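Local coordinates for rhizavidin (Rhizobium etli, PDB 3EW1), which binds biotin with high affinity, as a dimeric member of the avidin family, at residues T83-Y88 against G117-Q122; W19-G24 against G39-R44. One frame throughout, in Å; residues are numbered along the deposited sequence.

Interaction 1. Residues T83-Y88 against G117-Q122; sequences TGWTGY and GQDTFQ
The indole N-H of Trp85 points at the carboxylate of Asp119. NE1 of Trp85 donates to OD2 of Asp119 over 3.0 Å, and the bond is nearly straight, 170° at the hydrogen. OD2 lies in the indole plane, but the N-H reaches it from above the carboxylate plane. Phe121 meets the same part of the indole. Its ring turns an edge toward the five-membered ring of Trp85 in an offset edge-to-face pair, with planes at 66°. CZ of Phe121 lies 3.8 Å from NE1 of Trp85, and CE1 of Phe121 lies 3.9 Å from CD1 of Trp85. In Trp85, CG stands anti to the carbonyl carbon (chi1 -64°), which carries the indole inward to both partners. Thr83 lays its methyl CG2 over one face of the indole, toward the rim.

Strands 78-92 and 111-124 are not neighbours in the barrel. Strand 95-108 runs between them, so the contact is made by side chains inside the barrel. Phe68 stacks on Trp85, and Tyr41 and Trp102 also meet its ring. OD1 of Asp119 accepts from NE2 of Gln22, and OD2 has a weak bond from Asn21. Asp119 is a biotin-binding residue. Both oxygens of the buried carboxylate thus accept N-H bonds, which probably favour its charged form and limit its rotation in the pocket.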
ATOM      1  N   THR B  83      -7.845  -3.367  -0.695  1.00 16.46           N
ATOM      2  CA  THR B  83      -7.006  -4.457  -0.207  1.00 16.45           C
ATOM      3  C   THR B  83      -5.587  -3.960  -0.073  1.00 17.32           C
ATOM      4  O   THR B  83      -5.079  -3.181  -0.912  1.00 17.22           O
ATOM      5  CB  THR B  83      -7.052  -5.587  -1.206  1.00 15.77           C
ATOM      6  OG1 THR B  83      -8.369  -6.107  -1.339  1.00 17.92           O
ATOM      7  CG2 THR B  83      -6.180  -6.728  -0.764  1.00 14.76           C
ATOM      8  N   GLY B  84      -4.937  -4.439   0.982  1.00 16.97           N
ATOM      9  CA  GLY B  84      -3.563  -4.096   1.242  1.00 17.20           C
ATOM     10  C   GLY B  84      -2.824  -5.410   1.354  1.00 17.03           C
ATOM     11  O   GLY B  84      -3.242  -6.259   2.136  1.00 18.70           O
ATOM     12  N   TRP B  85      -1.715  -5.556   0.634  1.00 17.50           N
ATOM     13  CA  TRP B  85      -0.846  -6.723   0.759  1.00 17.86           C
ATOM     14  C   TRP B  85       0.477  -6.304   1.359  1.00 17.55           C
ATOM     15  O   TRP B  85       1.023  -5.230   1.048  1.00 18.62           O
ATOM     16  CB  TRP B  85      -0.552  -7.344  -0.600  1.00 18.01           C
ATOM     17  CG  TRP B  85      -1.667  -7.947  -1.412  1.00 17.28           C
ATOM     18  CD1 TRP B  85      -1.874  -9.296  -1.630  1.00 17.06           C
ATOM     19  CD2 TRP B  85      -2.613  -7.266  -2.232  1.00 18.28           C
ATOM     20  NE1 TRP B  85      -2.906  -9.481  -2.516  1.00 18.80           N
ATOM     21  CE2 TRP B  85      -3.408  -8.252  -2.867  1.00 18.99           C
ATOM     22  CE3 TRP B  85      -2.886  -5.910  -2.467  1.00 18.09           C
ATOM     23  CZ2 TRP B  85      -4.438  -7.939  -3.749  1.00 18.85           C
ATOM     24  CZ3 TRP B  85      -3.933  -5.602  -3.327  1.00 18.25           C
ATOM     25  CH2 TRP B  85      -4.686  -6.610  -3.972  1.00 18.72           C
ATOM     26  N   THR B  86       1.031  -7.183   2.183  1.00 18.32           N
ATOM     27  CA  THR B  86       2.359  -6.950   2.766  1.00 18.05           C
ATOM     28  C   THR B  86       3.096  -8.282   2.702  1.00 18.23           C
ATOM     29  O   THR B  86       2.488  -9.298   2.986  1.00 19.40           O
ATOM     30  CB  THR B  86       2.204  -6.452   4.239  1.00 17.88           C
ATOM     31  OG1 THR B  86       1.178  -5.441   4.317  1.00 20.49           O
ATOM     32  CG2 THR B  86       3.515  -5.887   4.750  1.00 19.52           C
ATOM     33  N   GLY B  87       4.385  -8.283   2.340  1.00 17.41           N
ATOM     34  CA  GLY B  87       5.150  -9.535   2.302  1.00 18.73           C
ATOM     35  C   GLY B  87       6.541  -9.281   1.779  1.00 20.23           C
ATOM     36  O   GLY B  87       7.134  -8.213   1.987  1.00 18.73           O
ATOM     37  N   TYR B  88       7.096 -10.307   1.144  1.00 20.33           N
ATOM     38  CA  TYR B  88       8.494 -10.257   0.722  1.00 21.63           C
ATOM     39  C   TYR B  88       8.728 -11.121  -0.506  1.00 20.87           C
ATOM     40  O   TYR B  88       7.952 -12.020  -0.782  1.00 19.99           O
ATOM     41  CB  TYR B  88       9.374 -10.758   1.872  1.00 23.29           C
ATOM     42  CG  TYR B  88       8.956 -12.139   2.398  1.00 25.22           C
ATOM     43  CD1 TYR B  88       7.999 -12.277   3.416  1.00 26.71           C
ATOM     44  CD2 TYR B  88       9.495 -13.320   1.842  1.00 25.69           C
ATOM     45  CE1 TYR B  88       7.607 -13.560   3.868  1.00 28.29           C
ATOM     46  CE2 TYR B  88       9.112 -14.578   2.281  1.00 26.76           C
ATOM     47  CZ  TYR B  88       8.191 -14.696   3.292  1.00 27.64           C
ATOM     48  OH  TYR B  88       7.846 -15.948   3.723  1.00 29.21           O
ATOM     49  N   GLY B 117      -6.343 -12.790   4.533  1.00 25.68           N
ATOM     50  CA  GLY B 117      -5.921 -13.941   3.729  1.00 25.34           C
ATOM     51  C   GLY B 117      -4.453 -13.920   3.361  1.00 24.73           C
ATOM     52  O   GLY B 117      -3.691 -13.097   3.839  1.00 23.85           O
ATOM     53  N   GLN B 118      -4.069 -14.846   2.497  1.00 25.25           N
ATOM     54  CA  GLN B 118      -2.711 -14.924   2.012  1.00 25.33           C
ATOM     55  C   GLN B 118      -2.708 -15.146   0.520  1.00 24.62           C
ATOM     56  O   GLN B 118      -3.522 -15.923  -0.000  1.00 25.49           O
ATOM     57  CB  GLN B 118      -1.986 -16.100   2.654  1.00 27.08           C
ATOM     58  CG  GLN B 118      -1.630 -15.933   4.110  1.00 32.38           C
ATOM     59  CD  GLN B 118      -1.961 -17.197   4.876  1.00 39.78           C
ATOM     60  OE1 GLN B 118      -1.091 -18.034   5.150  1.00 43.34           O
ATOM     61  NE2 GLN B 118      -3.245 -17.371   5.182  1.00 42.17           N
ATOM     62  N   ASP B 119      -1.763 -14.505  -0.168  1.00 23.03           N
ATOM     63  CA  ASP B 119      -1.558 -14.712  -1.603  1.00 21.85           C
ATOM     64  C   ASP B 119      -0.069 -14.884  -1.817  1.00 22.05           C
ATOM     65  O   ASP B 119       0.721 -14.188  -1.192  1.00 20.67           O
ATOM     66  CB  ASP B 119      -1.938 -13.477  -2.422  1.00 21.57           C
ATOM     67  CG  ASP B 119      -3.401 -13.353  -2.689  1.00 22.71           C
ATOM     68  OD1 ASP B 119      -4.200 -14.244  -2.354  1.00 24.86           O
ATOM     69  OD2 ASP B 119      -3.772 -12.302  -3.251  1.00 21.36           O
ATOM     70  N   THR B 120       0.300 -15.779  -2.734  1.00 20.97           N
ATOM     71  CA  THR B 120       1.673 -15.894  -3.204  1.00 22.14           C
ATOM     72  C   THR B 120       1.682 -15.714  -4.710  1.00 21.40           C
ATOM     73  O   THR B 120       0.994 -16.455  -5.426  1.00 22.42           O
ATOM     74  CB  THR B 120       2.283 -17.276  -2.825  1.00 22.56           C
ATOM     75  OG1 THR B 120       2.351 -17.354  -1.405  1.00 24.83           O
ATOM     76  CG2 THR B 120       3.716 -17.470  -3.422  1.00 23.31           C
ATOM     77  N   PHE B 121       2.494 -14.760  -5.174  1.00 18.94           N
ATOM     78  CA  PHE B 121       2.596 -14.379  -6.573  1.00 19.25           C
ATOM     79  C   PHE B 121       3.844 -14.992  -7.192  1.00 20.25           C
ATOM     80  O   PHE B 121       4.912 -14.800  -6.643  1.00 21.67           O
ATOM     81  CB  PHE B 121       2.693 -12.835  -6.667  1.00 20.29           C
ATOM     82  CG  PHE B 121       1.435 -12.121  -6.265  1.00 19.58           C
ATOM     83  CD1 PHE B 121       1.179 -11.796  -4.917  1.00 15.94           C
ATOM     84  CD2 PHE B 121       0.477 -11.834  -7.200  1.00 17.10           C
ATOM     85  CE1 PHE B 121      -0.010 -11.117  -4.531  1.00 17.60           C
ATOM     86  CE2 PHE B 121      -0.720 -11.140  -6.805  1.00 16.17           C
ATOM     87  CZ  PHE B 121      -0.939 -10.844  -5.475  1.00 18.13           C
ATOM     88  N   GLN B 122       3.700 -15.641  -8.355  1.00 20.48           N
ATOM     89  CA  GLN B 122       4.850 -16.140  -9.112  1.00 20.98           C
ATOM     90  C   GLN B 122       5.213 -15.180 -10.232  1.00 20.14           C
ATOM     91  O   GLN B 122       4.316 -14.635 -10.913  1.00 19.19           O
ATOM     92  CB  GLN B 122       4.512 -17.494  -9.762  1.00 21.19           C
ATOM     93  CG  GLN B 122       4.081 -18.526  -8.778  1.00 25.18           C
ATOM     94  CD  GLN B 122       5.123 -18.849  -7.726  1.00 28.51           C
ATOM     95  OE1 GLN B 122       6.318 -18.947  -8.015  1.00 32.00           O
ATOM     96  NE2 GLN B 122       4.674 -19.024  -6.497  1.00 31.89           N
TER

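Interaction 2. Residues W19-G24 against G39-R44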
ATOM      1  N   TRP B  19       3.268 -10.848 -12.631  1.00 20.96           N
ATOM      2  CA  TRP B  19       3.099 -11.777 -11.525  1.00 21.11           C
ATOM      3  C   TRP B  19       1.705 -12.372 -11.593  1.00 20.81           C
ATOM      4  O   TRP B  19       0.746 -11.697 -12.057  1.00 20.76           O
ATOM      5  CB  TRP B  19       3.296 -11.045 -10.187  1.00 21.27           C
ATOM      6  CG  TRP B  19       4.602 -10.333 -10.136  1.00 20.43           C
ATOM      7  CD1 TRP B  19       4.875  -9.105 -10.644  1.00 20.42           C
ATOM      8  CD2 TRP B  19       5.848 -10.818  -9.588  1.00 20.34           C
ATOM      9  NE1 TRP B  19       6.188  -8.777 -10.434  1.00 19.77           N
ATOM     10  CE2 TRP B  19       6.812  -9.823  -9.808  1.00 20.45           C
ATOM     11  CE3 TRP B  19       6.225 -11.987  -8.913  1.00 20.74           C
ATOM     12  CZ2 TRP B  19       8.126  -9.944  -9.397  1.00 20.16           C
ATOM     13  CZ3 TRP B  19       7.544 -12.117  -8.505  1.00 19.24           C
ATOM     14  CH2 TRP B  19       8.487 -11.106  -8.750  1.00 20.40           C
ATOM     15  N   GLN B  20       1.598 -13.635 -11.178  1.00 20.50           N
ATOM     16  CA  GLN B  20       0.322 -14.350 -11.091  1.00 20.41           C
ATOM     17  C   GLN B  20       0.189 -15.001  -9.724  1.00 20.76           C
ATOM     18  O   GLN B  20       1.112 -15.709  -9.290  1.00 20.01           O
ATOM     19  CB  GLN B  20       0.244 -15.429 -12.173  1.00 21.28           C
ATOM     20  CG  GLN B  20      -1.097 -16.113 -12.206  1.00 24.09           C
ATOM     21  CD  GLN B  20      -1.068 -17.372 -13.030  1.00 28.71           C
ATOM     22  OE1 GLN B  20      -1.897 -17.555 -13.910  1.00 30.88           O
ATOM     23  NE2 GLN B  20      -0.100 -18.253 -12.749  1.00 29.52           N
ATOM     24  N   ASN B  21      -0.919 -14.785  -9.011  1.00 20.71           N
ATOM     25  CA  ASN B  21      -1.110 -15.513  -7.742  1.00 21.58           C
ATOM     26  C   ASN B  21      -1.834 -16.851  -7.932  1.00 22.36           C
ATOM     27  O   ASN B  21      -2.202 -17.214  -9.054  1.00 20.80           O
ATOM     28  CB  ASN B  21      -1.732 -14.655  -6.616  1.00 22.09           C
ATOM     29  CG  ASN B  21      -3.215 -14.379  -6.809  1.00 21.05           C
ATOM     30  OD1 ASN B  21      -3.895 -15.024  -7.588  1.00 18.83           O
ATOM     31  ND2 ASN B  21      -3.723 -13.367  -6.098  1.00 20.20           N
ATOM     32  N   GLN B  22      -2.005 -17.578  -6.831  1.00 23.40           N
ATOM     33  CA  GLN B  22      -2.613 -18.906  -6.845  1.00 25.69           C
ATOM     34  C   GLN B  22      -4.086 -18.952  -7.273  1.00 26.62           C
ATOM     35  O   GLN B  22      -4.631 -20.046  -7.554  1.00 26.65           O
ATOM     36  CB  GLN B  22      -2.412 -19.558  -5.470  1.00 25.43           C
ATOM     37  CG  GLN B  22      -3.337 -19.047  -4.344  1.00 28.57           C
ATOM     38  CD  GLN B  22      -3.058 -17.580  -3.913  1.00 29.79           C
ATOM     39  OE1 GLN B  22      -1.910 -17.147  -3.841  1.00 27.92           O
ATOM     40  NE2 GLN B  22      -4.114 -16.841  -3.617  1.00 31.92           N
ATOM     41  N   SER B  23      -4.733 -17.781  -7.303  1.00 26.91           N
ATOM     42  CA  SER B  23      -6.141 -17.662  -7.673  1.00 27.54           C
ATOM     43  C   SER B  23      -6.282 -17.262  -9.119  1.00 27.07           C
ATOM     44  O   SER B  23      -7.418 -17.148  -9.659  1.00 28.44           O
ATOM     45  CB  SER B  23      -6.825 -16.602  -6.811  1.00 28.98           C
ATOM     46  OG  SER B  23      -6.725 -16.899  -5.438  1.00 32.16           O
ATOM     47  N   GLY B  24      -5.140 -17.009  -9.754  1.00 26.22           N
ATOM     48  CA  GLY B  24      -5.140 -16.630 -11.156  1.00 25.09           C
ATOM     49  C   GLY B  24      -5.150 -15.128 -11.360  1.00 23.66           C
ATOM     50  O   GLY B  24      -5.132 -14.646 -12.495  1.00 23.81           O
ATOM     51  N   GLY B  39       1.449   0.099 -10.593  1.00 17.93           N
ATOM     52  CA  GLY B  39       1.071  -0.989 -11.453  1.00 17.99           C
ATOM     53  C   GLY B  39      -0.398  -1.135 -11.605  1.00 17.97           C
ATOM     54  O   GLY B  39      -1.141  -0.217 -11.286  1.00 17.64           O
ATOM     55  N   GLN B  40      -0.818  -2.301 -12.049  1.00 17.33           N
ATOM     56  CA  GLN B  40      -2.206  -2.582 -12.370  1.00 18.21           C
ATOM     57  C   GLN B  40      -2.502  -3.981 -11.940  1.00 18.68           C
ATOM     58  O   GLN B  40      -1.688  -4.863 -12.152  1.00 18.45           O
ATOM     59  CB  GLN B  40      -2.486  -2.410 -13.872  1.00 19.27           C
ATOM     60  CG  GLN B  40      -2.334  -0.984 -14.381  1.00 18.36           C
ATOM     61  CD  GLN B  40      -3.430  -0.051 -13.897  1.00 21.04           C
ATOM     62  OE1 GLN B  40      -4.581  -0.437 -13.843  1.00 22.46           O
ATOM     63  NE2 GLN B  40      -3.073   1.212 -13.630  1.00 22.71           N
ATOM     64  N   TYR B  41      -3.634  -4.197 -11.309  1.00 18.11           N
ATOM     65  CA  TYR B  41      -3.982  -5.503 -10.810  1.00 18.84           C
ATOM     66  C   TYR B  41      -5.260  -5.975 -11.508  1.00 18.86           C
ATOM     67  O   TYR B  41      -6.222  -5.196 -11.692  1.00 18.52           O
ATOM     68  CB  TYR B  41      -4.195  -5.392  -9.295  1.00 19.04           C
ATOM     69  CG  TYR B  41      -4.369  -6.706  -8.566  1.00 17.85           C
ATOM     70  CD1 TYR B  41      -5.581  -7.390  -8.584  1.00 15.64           C
ATOM     71  CD2 TYR B  41      -3.309  -7.247  -7.819  1.00 19.35           C
ATOM     72  CE1 TYR B  41      -5.718  -8.630  -7.887  1.00 18.90           C
ATOM     73  CE2 TYR B  41      -3.450  -8.420  -7.117  1.00 19.83           C
ATOM     74  CZ  TYR B  41      -4.648  -9.105  -7.159  1.00 20.48           C
ATOM     75  OH  TYR B  41      -4.756 -10.284  -6.462  1.00 21.61           O
ATOM     76  N   VAL B  42      -5.282  -7.247 -11.902  1.00 18.14           N
ATOM     77  CA  VAL B  42      -6.475  -7.844 -12.527  1.00 18.94           C
ATOM     78  C   VAL B  42      -6.902  -9.025 -11.665  1.00 19.38           C
ATOM     79  O   VAL B  42      -6.177 -10.028 -11.527  1.00 20.54           O
ATOM     80  CB  VAL B  42      -6.300  -8.295 -14.022  1.00 19.20           C
ATOM     81  CG1 VAL B  42      -7.639  -8.797 -14.562  1.00 22.06           C
ATOM     82  CG2 VAL B  42      -5.827  -7.136 -14.888  1.00 20.65           C
ATOM     83  N   ASN B  43      -8.061  -8.887 -11.047  1.00 20.56           N
ATOM     84  CA  ASN B  43      -8.618  -9.876 -10.172  1.00 20.26           C
ATOM     85  C   ASN B  43      -9.331 -10.953 -10.986  1.00 22.38           C
ATOM     86  O   ASN B  43     -10.085 -10.641 -11.907  1.00 20.59           O
ATOM     87  CB  ASN B  43      -9.584  -9.192  -9.205  1.00 19.73           C
ATOM     88  CG  ASN B  43     -10.357 -10.158  -8.382  1.00 20.81           C
ATOM     89  OD1 ASN B  43      -9.796 -11.122  -7.820  1.00 22.87           O
ATOM     90  ND2 ASN B  43     -11.665  -9.918  -8.263  1.00 23.25           N
ATOM     91  N   ARG B  44      -9.056 -12.211 -10.640  1.00 22.58           N
ATOM     92  CA  ARG B  44      -9.718 -13.366 -11.226  1.00 24.64           C
ATOM     93  C   ARG B  44     -10.134 -14.377 -10.152  1.00 25.55           C
ATOM     94  O   ARG B  44     -10.398 -15.537 -10.474  1.00 25.27           O
ATOM     95  CB  ARG B  44      -8.807 -14.027 -12.263  1.00 25.22           C
ATOM     96  CG  ARG B  44      -8.502 -13.145 -13.432  1.00 23.69           C
ATOM     97  CD  ARG B  44      -7.770 -13.887 -14.505  1.00 26.09           C
ATOM     98  NE  ARG B  44      -7.409 -12.963 -15.565  1.00 26.63           N
ATOM     99  CZ  ARG B  44      -6.317 -12.204 -15.547  1.00 26.19           C
ATOM    100  NH1 ARG B  44      -5.490 -12.285 -14.518  1.00 26.52           N
ATOM    101  NH2 ARG B  44      -6.056 -11.376 -16.556  1.00 26.98           N
TER
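OD1 of Asn21 is gripped by backbone N-H groups of the turn that follows. Ser23 N, two residues on, donates to it over 2.9 Å, so Asn21 forms an Asx turn; the donor lies above the carbonyl plane. Ser25 N is a further donor to the same oxygen. The type I beta turn from Asn21 to Gly24 is closed by a bond of 3.0 Å from Gly24 N to Asn21 O. CG of Asn21 lies between the backbone N and the carbonyl carbon (chi1 74°), and this puts OD1 over the turn. ND2 of Asn21 comes 3.3 Å from OH of Tyr41, with amide and ring planes 70° apart. Strand 26-31 lies between strands 15-21 and 36-42, so Asn21 and Tyr41 meet by side chains.

Near the mouth of the barrel, Arg44 meets the end of the turn. Its NH1 donates to the carbonyl O of Gly24 over 3.1 Å, in the carbonyl plane and with a bend to 150° at the hydrogen. CD of Arg44 passes 3.4 Å from that same oxygen of Gly24. NH1 is also bonded to OG1 of Thr26, and Val42 CG1 lies over one face of the guanidinium. Asn21, Tyr41 and Asn43 all bind biotin. With OD1 held by the backbone, the rotation of the Asn21 amide is probably fixed. Its NH2 is turned beside the Tyr41 hydroxyl, consistent with a place in the biotin pocket.

Both contacts belong to one eight-stranded antiparallel barrel of the avidin family. Interaction 1 is fully buried; it lies inside the barrel and is made by aromatic rings and a carboxylate. Interaction 2 is partly buried; its Asn21 and Tyr41 lie inside, while its turn and arginine are partly exposed and joined through the backbone carbonyl of Gly24. Strands 15-21 and 111-124 are neighbours in the sheet, and Gln122 N is 2.8 Å from Gln20 O in a probable hydrogen bond between them. Gln22 bridges the two contacts, its OE1 taking the N-H of Thr120. Together the contacts bring the biotin-binding residues Asn21, Tyr41 and Asp119, from three separate parts of the chain, to one pocket.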